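Iota-carrageenase (Alteromonas sp., PDB 1H80) hydrolyses the beta-1,4 linkages of iota-carrageenan, a sulfated galactan of red algal cell walls, with inversion of the anomeric configuration. Local coordinates at residues F28-N31 with D37-N40; I182-A187 with Y191-T196; P387-E390 with K394-Q397; D409-P412 with D418-V421; F424-I429 with S435-D440. All blocks are in the same frame, centred on the assembly; numbering follows the deposited sequence.

In the fold
The five contacts follow one another along the chain, each closing before the next opens. Contact 1 holds a calcium ion near the start of the beta-helix. Contact 2 lies close to the centre of the chain, about 27 Å from contact 1 between centres. Contacts 4 and 5 have centres about 49 and 50 Å from that of contact 1. They touch: Asp409 N and Ile439 O, 2.8 Å apart, probably form a hydrogen bond between strands 407-409 and 438-439. Contacts 2 and 5 both reach beta-helix strands. Contact 3 belongs to a loop, about 21 Å from contact 2 between centres. Two calcium loops, contacts 1 and 4, thus lie on opposite sides of the chain's centre, with a beta-helix corner, contact 2, near the middle.

Contact 1: F28-N31 with D37-N40; sequences FGAN and DDSN. With CA (calcium ion), chain D.
Asn31 and Asp38 meet round a calcium ion, and the two segments share little else. The tight part is the carboxylate of Asp38, which grips the metal with OD1 and OD2, each 2.4 Å from calcium. Asn31 adds its backbone O, also 2.4 Å from the ion. Asp38 OD1 further accepts a hydrogen bond from Asn31 N at 3.1 Å. The bond is nearly straight, 166° at the hydrogen, but its donor stands above the carboxylate plane. Asp38 CG lies beside its own backbone N (chi1 -58°), which swings the carboxylate toward the 28-31 backbone. OD2 of Asp38 accepts from His66 N, so each oxygen serves the metal and one N-H. Together these bonds fix the rotation of the group. Ala30 CB is buried with it, 4.1 Å from Asp38 OD1.

The solvent part of the shell is looser. It consists of two waters, which meet the ion from nearly opposite directions. Water 1 binds the calcium at 2.3 Å and water 2 binds it at 2.5 Å. Asn31 CG stands anti to the backbone N (chi1 -169°), and the amide leads away from 37-40. There Asn31 OD1 accepts from Asn33 N.

Asp34 OD1 and Ser36 O complete seven ligands. This is a calcium-binding loop that wraps the ion with one short run of chain, between helix 24-28 and helix 39-50.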
# COMPACT_ATOMS: atom_id res chain seq x y z
N PHE A 28 2.35 -11.40 -31.23
CA PHE A 28 1.30 -10.40 -31.25
C PHE A 28 1.67 -9.01 -31.76
O PHE A 28 0.88 -8.07 -31.69
CB PHE A 28 0.65 -10.34 -29.87
CG PHE A 28 -0.11 -11.60 -29.54
CD1 PHE A 28 -1.41 -11.78 -30.00
CD2 PHE A 28 0.51 -12.64 -28.85
CE1 PHE A 28 -2.08 -12.98 -29.79
CE2 PHE A 28 -0.15 -13.84 -28.64
CZ PHE A 28 -1.45 -14.01 -29.11
N GLY A 29 2.89 -8.89 -32.27
CA GLY A 29 3.33 -7.64 -32.86
C GLY A 29 3.56 -6.41 -32.01
O GLY A 29 3.52 -5.30 -32.54
N ALA A 30 3.81 -6.57 -30.72
CA ALA A 30 4.08 -5.40 -29.90
C ALA A 30 5.45 -4.90 -30.34
O ALA A 30 6.22 -5.64 -30.95
CB ALA A 30 4.11 -5.78 -28.43
N ASN A 31 5.75 -3.64 -30.05
CA ASN A 31 7.04 -3.08 -30.44
C ASN A 31 7.71 -2.44 -29.22
O ASN A 31 7.25 -1.42 -28.72
CB ASN A 31 6.86 -2.02 -31.53
CG ASN A 31 8.17 -1.60 -32.16
OD1 ASN A 31 9.18 -1.46 -31.48
ND2 ASN A 31 8.15 -1.39 -33.48
N ASP A 37 2.04 3.03 -28.18
CA ASP A 37 1.20 2.18 -27.33
C ASP A 37 1.21 0.71 -27.74
O ASP A 37 1.06 0.37 -28.92
CB ASP A 37 -0.23 2.74 -27.35
CG ASP A 37 -1.19 1.94 -26.48
OD1 ASP A 37 -0.79 1.49 -25.39
OD2 ASP A 37 -2.36 1.80 -26.89
N ASP A 38 1.39 -0.17 -26.76
CA ASP A 38 1.43 -1.60 -26.99
C ASP A 38 0.28 -2.33 -26.31
O ASP A 38 0.25 -3.56 -26.25
CB ASP A 38 2.76 -2.16 -26.47
CG ASP A 38 3.95 -1.49 -27.12
OD1 ASP A 38 4.13 -1.67 -28.34
OD2 ASP A 38 4.69 -0.77 -26.42
N SER A 39 -0.68 -1.55 -25.81
CA SER A 39 -1.82 -2.11 -25.10
C SER A 39 -2.65 -3.13 -25.88
O SER A 39 -3.00 -4.18 -25.36
CB SER A 39 -2.74 -0.99 -24.62
OG SER A 39 -2.05 -0.13 -23.73
N ASN A 40 -2.98 -2.81 -27.13
CA ASN A 40 -3.78 -3.73 -27.92
C ASN A 40 -3.07 -5.06 -28.14
O ASN A 40 -3.69 -6.11 -28.06
CB ASN A 40 -4.15 -3.10 -29.27
CG ASN A 40 -4.96 -4.04 -30.15
OD1 ASN A 40 -4.47 -4.59 -31.13
ND2 ASN A 40 -6.22 -4.24 -29.78
CA CA D . 5.57 0.19 -28.43
O HOH W 1 4.54 0.17 -30.51
O HOH W 2 7.13 1.16 -26.81

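Contact 2: I182-A187 with Y191-T196; sequences IKQNNA and YGLIQT
Gln184 and Ile182 reach across to Gly192 and Leu193 in the first shell. The Gln184 amide lies against the backbone, with OE1 3.1 Å from Leu193 CA. Its NE2 gives a weak, bent hydrogen bond to Gly192 O at 3.4 Å (129°). Two residues earlier, Ile182 CG2 presses on Leu193 CD1 at 3.5 Å, a tight carbon contact, and the two side chains cross obliquely. Ala187 CB lies 4.0 Å from Gly192 CA.

The next shell positions the amide. Water 3 accepts from Gln184 NE2 and from Gly192 N, each 3.0 Å from the water oxygen, and bridges the segments. Ser159 OG is hydrogen-bonded to Gln184 OE1. Gln184 is extended, its CG opposite the backbone N (chi1 -178°), which carries the amide over to the other segment. A leucine in its place would probably leave Ser159 and the bridging water without their amide partner. Gly192 has a phi of 139°, where a side chain would collide with the preceding carbonyl.

Further out, Leu193 packs on Ile150 and Leu207, and Ile182 on Phe148 and Ile160. The chain turns a corner at Leu193. Strand 177-185 pairs with 143-151 and 202-210, while 194-196 pairs with 160-167. This is a corner between two faces of a parallel beta-helix, the fold of the pectate lyase-like enzymes.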
# COMPACT_ATOMS: atom_id res chain seq x y z
N ILE A 182 8.86 -6.68 -4.61
CA ILE A 182 8.62 -5.44 -5.31
C ILE A 182 9.27 -4.31 -4.54
O ILE A 182 9.24 -4.29 -3.31
CB ILE A 182 7.11 -5.15 -5.46
CG1 ILE A 182 6.44 -6.28 -6.23
CG2 ILE A 182 6.90 -3.83 -6.19
CD1 ILE A 182 4.92 -6.19 -6.26
N LYS A 183 9.90 -3.40 -5.27
CA LYS A 183 10.56 -2.25 -4.67
C LYS A 183 9.97 -1.04 -5.36
O LYS A 183 9.87 -1.01 -6.59
CB LYS A 183 12.07 -2.30 -4.92
CG LYS A 183 12.81 -0.99 -4.62
CD LYS A 183 12.68 -0.58 -3.17
CE LYS A 183 13.31 0.78 -2.92
NZ LYS A 183 14.77 0.78 -3.25
N GLN A 184 9.57 -0.05 -4.58
CA GLN A 184 9.02 1.17 -5.14
C GLN A 184 9.89 2.34 -4.72
O GLN A 184 10.20 2.51 -3.54
CB GLN A 184 7.59 1.41 -4.65
CG GLN A 184 6.95 2.65 -5.25
CD GLN A 184 5.45 2.70 -5.05
OE1 GLN A 184 4.80 1.66 -4.97
NE2 GLN A 184 4.89 3.90 -4.98
N ASN A 185 10.30 3.14 -5.70
CA ASN A 185 11.13 4.30 -5.42
C ASN A 185 10.33 5.59 -5.57
O ASN A 185 9.45 5.69 -6.42
CB ASN A 185 12.33 4.37 -6.37
CG ASN A 185 13.27 3.20 -6.19
OD1 ASN A 185 13.76 2.94 -5.09
ND2 ASN A 185 13.54 2.49 -7.28
N ASN A 186 10.64 6.55 -4.71
CA ASN A 186 10.02 7.87 -4.73
C ASN A 186 8.50 7.90 -4.72
O ASN A 186 7.86 8.48 -5.60
CB ASN A 186 10.56 8.65 -5.93
CG ASN A 186 10.29 10.14 -5.83
OD1 ASN A 186 10.22 10.68 -4.73
ND2 ASN A 186 10.16 10.81 -6.97
N ALA A 187 7.91 7.29 -3.70
CA ALA A 187 6.46 7.27 -3.56
C ALA A 187 5.99 8.52 -2.83
O ALA A 187 6.73 9.12 -2.04
CB ALA A 187 6.03 6.03 -2.77
N TYR A 191 0.64 7.62 -0.14
CA TYR A 191 0.43 6.34 -0.77
C TYR A 191 1.54 5.35 -0.51
O TYR A 191 1.92 5.14 0.64
CB TYR A 191 0.19 6.56 -2.26
CG TYR A 191 -1.00 7.47 -2.47
CD1 TYR A 191 -2.30 6.98 -2.39
CD2 TYR A 191 -0.83 8.84 -2.65
CE1 TYR A 191 -3.40 7.82 -2.47
CE2 TYR A 191 -1.93 9.70 -2.74
CZ TYR A 191 -3.21 9.18 -2.65
OH TYR A 191 -4.31 10.01 -2.72
N GLY A 192 2.07 4.72 -1.55
CA GLY A 192 3.11 3.75 -1.35
C GLY A 192 2.93 2.54 -2.23
O GLY A 192 2.30 2.61 -3.28
N LEU A 193 3.44 1.41 -1.78
CA LEU A 193 3.38 0.19 -2.58
C LEU A 193 2.04 -0.54 -2.61
O LEU A 193 1.44 -0.69 -3.67
CB LEU A 193 4.50 -0.74 -2.12
CG LEU A 193 4.79 -2.02 -2.90
CD1 LEU A 193 4.77 -1.76 -4.40
CD2 LEU A 193 6.14 -2.55 -2.46
N ILE A 194 1.57 -0.97 -1.44
CA ILE A 194 0.31 -1.69 -1.35
C ILE A 194 -0.73 -0.98 -0.50
O ILE A 194 -0.40 -0.42 0.54
CB ILE A 194 0.48 -3.06 -0.64
CG1 ILE A 194 1.67 -3.83 -1.23
CG2 ILE A 194 -0.81 -3.87 -0.75
CD1 ILE A 194 1.52 -4.19 -2.68
N GLN A 195 -1.97 -0.99 -0.95
CA GLN A 195 -3.05 -0.50 -0.11
C GLN A 195 -4.11 -1.58 -0.23
O GLN A 195 -4.48 -1.97 -1.34
CB GLN A 195 -3.63 0.85 -0.53
CG GLN A 195 -4.74 1.25 0.45
CD GLN A 195 -4.97 2.74 0.60
OE1 GLN A 195 -5.81 3.16 1.40
NE2 GLN A 195 -4.23 3.53 -0.16
N THR A 196 -4.56 -2.08 0.91
CA THR A 196 -5.55 -3.16 0.94
C THR A 196 -6.92 -2.70 1.38
O THR A 196 -7.06 -2.01 2.39
CB THR A 196 -5.12 -4.28 1.89
OG1 THR A 196 -5.13 -3.79 3.24
CG2 THR A 196 -3.71 -4.76 1.55
O HOH W 3 2.26 5.25 -4.48

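Contact 3: P387-E390 with K394-Q397; sequences PTKE and KQGQ
Gln395 reaches Pro387 and Lys389 from a type II beta turn, Lys394 to Gln397, closed by Gln397 N to Lys394 O at 3.2 Å. Gly396 holds the third place of the turn with a phi of 112°, where a side chain would strike the carbonyl before it.

Gln395 carries most of the contact. Its NE2 donates to Pro387 O at 3.0 Å in a nearly straight bond of 166°. The oxygen lies close to the amide plane, while the donor is tilted moderately from the carbonyl plane of Pro387. Lys389 bends at chi2 and chi3 and brings its CD over the same amide. That carbon sits 3.2 Å from Gln395 CD, so the lysine contributes its aliphatic part here. Replacing Gln395 with an alanine would probably leave Pro387 O without this donor and the Lys389 chain freer to turn.

Next to the turn, Gln397 OE1 accepts from Trp392 NE1, and Gln397 O from Lys367 NZ. Pro387 packs on Cys457, which is disulfide-bonded to Cys385. Both segments belong to the long loop between strand 364-366 and strand 399-401.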
# COMPACT_ATOMS: atom_id res chain seq x y z
N PRO A 387 7.90 21.15 3.27
CA PRO A 387 7.97 21.24 1.81
C PRO A 387 7.33 22.52 1.29
O PRO A 387 6.33 22.99 1.83
CB PRO A 387 7.22 19.99 1.36
CG PRO A 387 7.54 19.01 2.45
CD PRO A 387 7.36 19.85 3.70
N THR A 388 7.92 23.10 0.25
CA THR A 388 7.40 24.33 -0.33
C THR A 388 6.06 24.08 -1.02
O THR A 388 5.69 22.94 -1.27
CB THR A 388 8.38 24.91 -1.36
OG1 THR A 388 8.48 24.01 -2.48
CG2 THR A 388 9.75 25.09 -0.74
N LYS A 389 5.35 25.16 -1.31
CA LYS A 389 4.05 25.08 -1.98
C LYS A 389 4.22 24.43 -3.34
O LYS A 389 3.34 23.72 -3.82
CB LYS A 389 3.44 26.48 -2.14
CG LYS A 389 3.18 27.23 -0.84
CD LYS A 389 4.46 27.44 -0.04
CE LYS A 389 5.53 28.15 -0.85
NZ LYS A 389 6.84 28.14 -0.15
N GLU A 390 5.37 24.69 -3.96
CA GLU A 390 5.67 24.13 -5.27
C GLU A 390 5.83 22.62 -5.15
O GLU A 390 5.39 21.87 -6.03
CB GLU A 390 6.96 24.75 -5.82
N LYS A 394 -0.64 21.71 -0.48
CA LYS A 394 -1.29 21.70 0.83
C LYS A 394 -0.27 21.62 1.96
O LYS A 394 -0.07 20.57 2.56
CB LYS A 394 -2.25 20.51 0.92
N GLN A 395 0.37 22.75 2.25
CA GLN A 395 1.37 22.81 3.31
C GLN A 395 0.78 22.39 4.65
O GLN A 395 -0.28 22.87 5.05
CB GLN A 395 1.96 24.21 3.44
CG GLN A 395 2.83 24.62 2.27
CD GLN A 395 3.73 25.79 2.63
OE1 GLN A 395 3.26 26.84 3.05
NE2 GLN A 395 5.03 25.61 2.46
N GLY A 396 1.49 21.51 5.34
CA GLY A 396 1.04 21.03 6.63
C GLY A 396 0.65 19.57 6.58
O GLY A 396 0.53 18.91 7.62
N GLN A 397 0.44 19.04 5.38
CA GLN A 397 0.06 17.64 5.24
C GLN A 397 1.27 16.72 5.34
O GLN A 397 1.14 15.54 5.67
CB GLN A 397 -0.62 17.39 3.89
CG GLN A 397 -1.91 18.14 3.68
CD GLN A 397 -2.74 17.52 2.57
OE1 GLN A 397 -2.22 17.20 1.50
NE2 GLN A 397 -4.04 17.36 2.82

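Contact 4: D409-P412 with D418-V421; sequences DTTP and DYDV. With CA (calcium ion), chain E.
Thr411 meets Asp418 and Tyr419 at a calcium site, a loop site that joins two nearly antiparallel segments between strand 407-409 and strand 421-429.

Metal bonds come first. Asp418 chelates the calcium with both carboxylate oxygens, OD1 at 2.8 Å and OD2 at 2.6 Å from the ion. Thr411 OG1 binds it from the facing segment at 2.5 Å. Tyr419 O, Asp420 OD1 and water 5 complete six ligands. The calcium probably offsets the mutual repulsion of the gathered carboxylates.

Hydrogen bonds form a second shell round Asp409. Its OD1 accepts from Thr411 N in an Asx turn, and from Thr411 OG1 at 2.6 Å through the syn lone pair. The threonine hydroxyl thus gives its proton to Asp409 and turns its oxygen to the metal. Thr411 OG1 lies between the backbone N and the carbonyl carbon (chi1 61°), the crowded position, which brings it within range of both. Asp409 OD2 accepts from water 5 at 2.7 Å and so positions a metal ligand. It also accepts from water 4, which donates to Val421 O as well and links the segments. Apart from this shell, Tyr419 OH is hydrogen-bonded to Asp278 O, which helps hold the ring in place.

Van der Waals contacts complete the account. Pro412 CD lies 3.5 Å from Asp418 OD1. Thr411 CG2 sits over one face of the Tyr419 ring in a CH-pi contact, 3.9 Å from the ring centroid and 27° off the ring normal.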
# COMPACT_ATOMS: atom_id res chain seq x y z
N ASP A 409 1.35 3.52 18.03
CA ASP A 409 0.07 2.87 18.23
C ASP A 409 -0.88 3.87 18.86
O ASP A 409 -0.79 4.13 20.06
CB ASP A 409 0.22 1.66 19.15
CG ASP A 409 -1.08 0.88 19.31
OD1 ASP A 409 -2.16 1.50 19.22
OD2 ASP A 409 -1.02 -0.34 19.54
N THR A 410 -1.78 4.43 18.07
CA THR A 410 -2.72 5.41 18.58
C THR A 410 -4.12 4.83 18.78
O THR A 410 -5.11 5.56 18.74
CB THR A 410 -2.81 6.65 17.66
OG1 THR A 410 -3.17 6.24 16.33
CG2 THR A 410 -1.47 7.37 17.61
N THR A 411 -4.20 3.52 19.00
CA THR A 411 -5.49 2.89 19.24
C THR A 411 -5.84 3.17 20.71
O THR A 411 -4.96 3.15 21.57
CB THR A 411 -5.45 1.36 19.01
OG1 THR A 411 -4.51 0.76 19.89
CG2 THR A 411 -5.07 1.06 17.57
N PRO A 412 -7.11 3.43 21.00
CA PRO A 412 -7.56 3.72 22.37
C PRO A 412 -7.51 2.53 23.32
O PRO A 412 -8.46 1.75 23.40
CB PRO A 412 -8.98 4.23 22.16
CG PRO A 412 -9.44 3.40 21.00
CD PRO A 412 -8.25 3.45 20.06
N ASP A 418 -11.70 -0.95 20.52
CA ASP A 418 -10.25 -0.92 20.36
C ASP A 418 -9.77 -2.26 19.85
O ASP A 418 -10.43 -3.29 20.04
CB ASP A 418 -9.59 -0.61 21.72
CG ASP A 418 -8.08 -0.62 21.64
OD1 ASP A 418 -7.52 0.14 20.82
OD2 ASP A 418 -7.44 -1.36 22.42
N TYR A 419 -8.63 -2.26 19.18
CA TYR A 419 -8.05 -3.49 18.70
C TYR A 419 -6.58 -3.42 19.06
O TYR A 419 -6.06 -2.33 19.32
CB TYR A 419 -8.25 -3.66 17.18
CG TYR A 419 -7.48 -2.69 16.31
CD1 TYR A 419 -7.97 -1.41 16.06
CD2 TYR A 419 -6.27 -3.07 15.73
CE1 TYR A 419 -7.26 -0.52 15.24
CE2 TYR A 419 -5.56 -2.20 14.92
CZ TYR A 419 -6.06 -0.93 14.67
OH TYR A 419 -5.34 -0.06 13.88
N ASP A 420 -5.91 -4.56 19.10
CA ASP A 420 -4.51 -4.56 19.47
C ASP A 420 -3.58 -5.14 18.43
O ASP A 420 -3.84 -6.18 17.84
CB ASP A 420 -4.30 -5.33 20.78
CG ASP A 420 -5.11 -4.76 21.93
OD1 ASP A 420 -5.13 -3.52 22.09
OD2 ASP A 420 -5.71 -5.56 22.67
N VAL A 421 -2.49 -4.42 18.20
CA VAL A 421 -1.47 -4.87 17.27
C VAL A 421 -0.32 -5.22 18.19
O VAL A 421 0.40 -4.34 18.66
CB VAL A 421 -1.06 -3.74 16.30
CG1 VAL A 421 0.13 -4.18 15.46
CG2 VAL A 421 -2.23 -3.37 15.40
CA CA E . -5.15 -1.20 21.27
O HOH W 4 1.15 -1.72 18.57
O HOH W 5 -2.82 -1.94 20.65

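Contact 5: F424-I429 with S435-D440; sequences FNVKRI and SHKTID
Arg428 reaches from strand 421-429 to Ser435, His436 and Lys437. Its CB points toward the other segment, and the side chain touches Ala406 on the way. Beyond CG, the chain bends at chi3 (-58°), which turns the guanidinium along the 435-437 backbone. CD lies 3.7 Å from Lys437 CA and 3.6 Å from His436 O. NE comes next, 3.8 Å from Lys437 CB. Lys437 CA covers one face of the guanidinium, offset toward its rim. At the tip, NH1 meets Ser435 OG near the guanidinium plane. That hydrogen bond is short, 2.7 Å between NH1 of Arg428 and OG of Ser435, but weak, because its angle is only 122°. Ser435 OG is also hydrogen-bonded to Pro432 O, which helps fix its place.

Lys437, fully extended, crosses Arg428 at a slant. Its CE lies 3.7 Å from Val426 O and 4.0 Å from Val426 CG1.

The contact is on the surface. Strand 421-429 pairs with strand 351-359 in the beta-helix. Strand 438-439 is an edge strand, parallel to its neighbour 407-409, in what is probably another face of the beta-helix. Val426 and Thr438 both pack on Val407 of strand 407-409.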
# COMPACT_ATOMS: atom_id res chain seq x y z
N PHE A 424 6.41 -7.95 18.77
CA PHE A 424 7.39 -8.77 19.46
C PHE A 424 8.79 -8.49 18.92
O PHE A 424 8.96 -8.24 17.73
CB PHE A 424 7.08 -10.26 19.27
CG PHE A 424 5.70 -10.66 19.72
CD1 PHE A 424 4.59 -10.40 18.93
CD2 PHE A 424 5.52 -11.29 20.95
CE1 PHE A 424 3.31 -10.77 19.34
CE2 PHE A 424 4.24 -11.66 21.38
CZ PHE A 424 3.14 -11.40 20.57
N ASN A 425 9.77 -8.52 19.81
CA ASN A 425 11.16 -8.28 19.45
C ASN A 425 11.35 -7.01 18.63
O ASN A 425 11.78 -7.05 17.48
CB ASN A 425 11.70 -9.50 18.68
CG ASN A 425 13.18 -9.39 18.37
OD1 ASN A 425 13.96 -8.86 19.16
ND2 ASN A 425 13.57 -9.91 17.21
N VAL A 426 11.02 -5.88 19.25
CA VAL A 426 11.15 -4.57 18.61
C VAL A 426 12.51 -3.99 18.96
O VAL A 426 12.91 -3.97 20.13
CB VAL A 426 10.06 -3.60 19.11
CG1 VAL A 426 10.25 -2.23 18.48
CG2 VAL A 426 8.68 -4.16 18.77
N LYS A 427 13.23 -3.51 17.95
CA LYS A 427 14.55 -2.95 18.16
C LYS A 427 14.75 -1.65 17.40
O LYS A 427 14.18 -1.44 16.33
CB LYS A 427 15.62 -3.95 17.71
CG LYS A 427 15.64 -5.25 18.49
CD LYS A 427 16.62 -6.24 17.88
CE LYS A 427 16.68 -7.54 18.68
NZ LYS A 427 17.22 -7.32 20.05
N ARG A 428 15.56 -0.77 17.97
CA ARG A 428 15.87 0.51 17.36
C ARG A 428 17.37 0.60 17.16
O ARG A 428 18.14 0.05 17.94
CB ARG A 428 15.42 1.68 18.24
CG ARG A 428 13.93 1.85 18.36
CD ARG A 428 13.63 3.10 19.16
NE ARG A 428 14.24 3.02 20.48
CZ ARG A 428 14.50 4.08 21.25
NH1 ARG A 428 14.19 5.30 20.82
NH2 ARG A 428 15.06 3.91 22.44
N ILE A 429 17.78 1.29 16.10
CA ILE A 429 19.19 1.45 15.79
C ILE A 429 19.51 2.92 15.54
O ILE A 429 18.84 3.59 14.75
CB ILE A 429 19.58 0.65 14.54
CG1 ILE A 429 19.33 -0.84 14.76
CG2 ILE A 429 21.05 0.90 14.20
CD1 ILE A 429 19.64 -1.70 13.55
N SER A 435 14.75 9.51 22.81
CA SER A 435 13.82 9.40 21.71
C SER A 435 12.80 8.35 22.16
O SER A 435 13.00 7.68 23.17
CB SER A 435 14.54 8.95 20.43
OG SER A 435 15.29 7.77 20.67
N HIS A 436 11.70 8.21 21.41
CA HIS A 436 10.66 7.25 21.75
C HIS A 436 10.89 5.89 21.12
O HIS A 436 11.44 5.80 20.02
CB HIS A 436 9.30 7.75 21.26
CG HIS A 436 8.92 9.10 21.80
ND1 HIS A 436 8.55 9.30 23.11
CD2 HIS A 436 8.84 10.31 21.19
CE1 HIS A 436 8.26 10.57 23.29
NE2 HIS A 436 8.43 11.21 22.15
N LYS A 437 10.46 4.84 21.80
CA LYS A 437 10.56 3.50 21.24
C LYS A 437 9.16 3.23 20.70
O LYS A 437 8.97 2.95 19.52
CB LYS A 437 10.92 2.47 22.31
CG LYS A 437 10.98 1.05 21.75
CD LYS A 437 11.34 0.03 22.81
CE LYS A 437 11.34 -1.38 22.22
NZ LYS A 437 11.66 -2.42 23.24
N THR A 438 8.17 3.35 21.59
CA THR A 438 6.78 3.16 21.21
C THR A 438 6.00 4.40 21.62
O THR A 438 6.05 4.83 22.78
CB THR A 438 6.14 1.93 21.90
OG1 THR A 438 6.76 0.73 21.43
CG2 THR A 438 4.64 1.87 21.60
N ILE A 439 5.31 5.00 20.66
CA ILE A 439 4.49 6.17 20.93
C ILE A 439 3.06 5.65 20.98
O ILE A 439 2.59 5.02 20.03
CB ILE A 439 4.61 7.22 19.81
CG1 ILE A 439 6.02 7.81 19.80
CG2 ILE A 439 3.56 8.31 20.01
CD1 ILE A 439 6.27 8.77 18.66
N ASP A 440 2.38 5.90 22.09
CA ASP A 440 1.00 5.47 22.24
C ASP A 440 0.14 6.62 22.75
O ASP A 440 0.58 7.77 22.75
CB ASP A 440 0.91 4.26 23.18
CG ASP A 440 1.65 4.48 24.49
OD1 ASP A 440 1.52 5.57 25.08
OD2 ASP A 440 2.37 3.55 24.92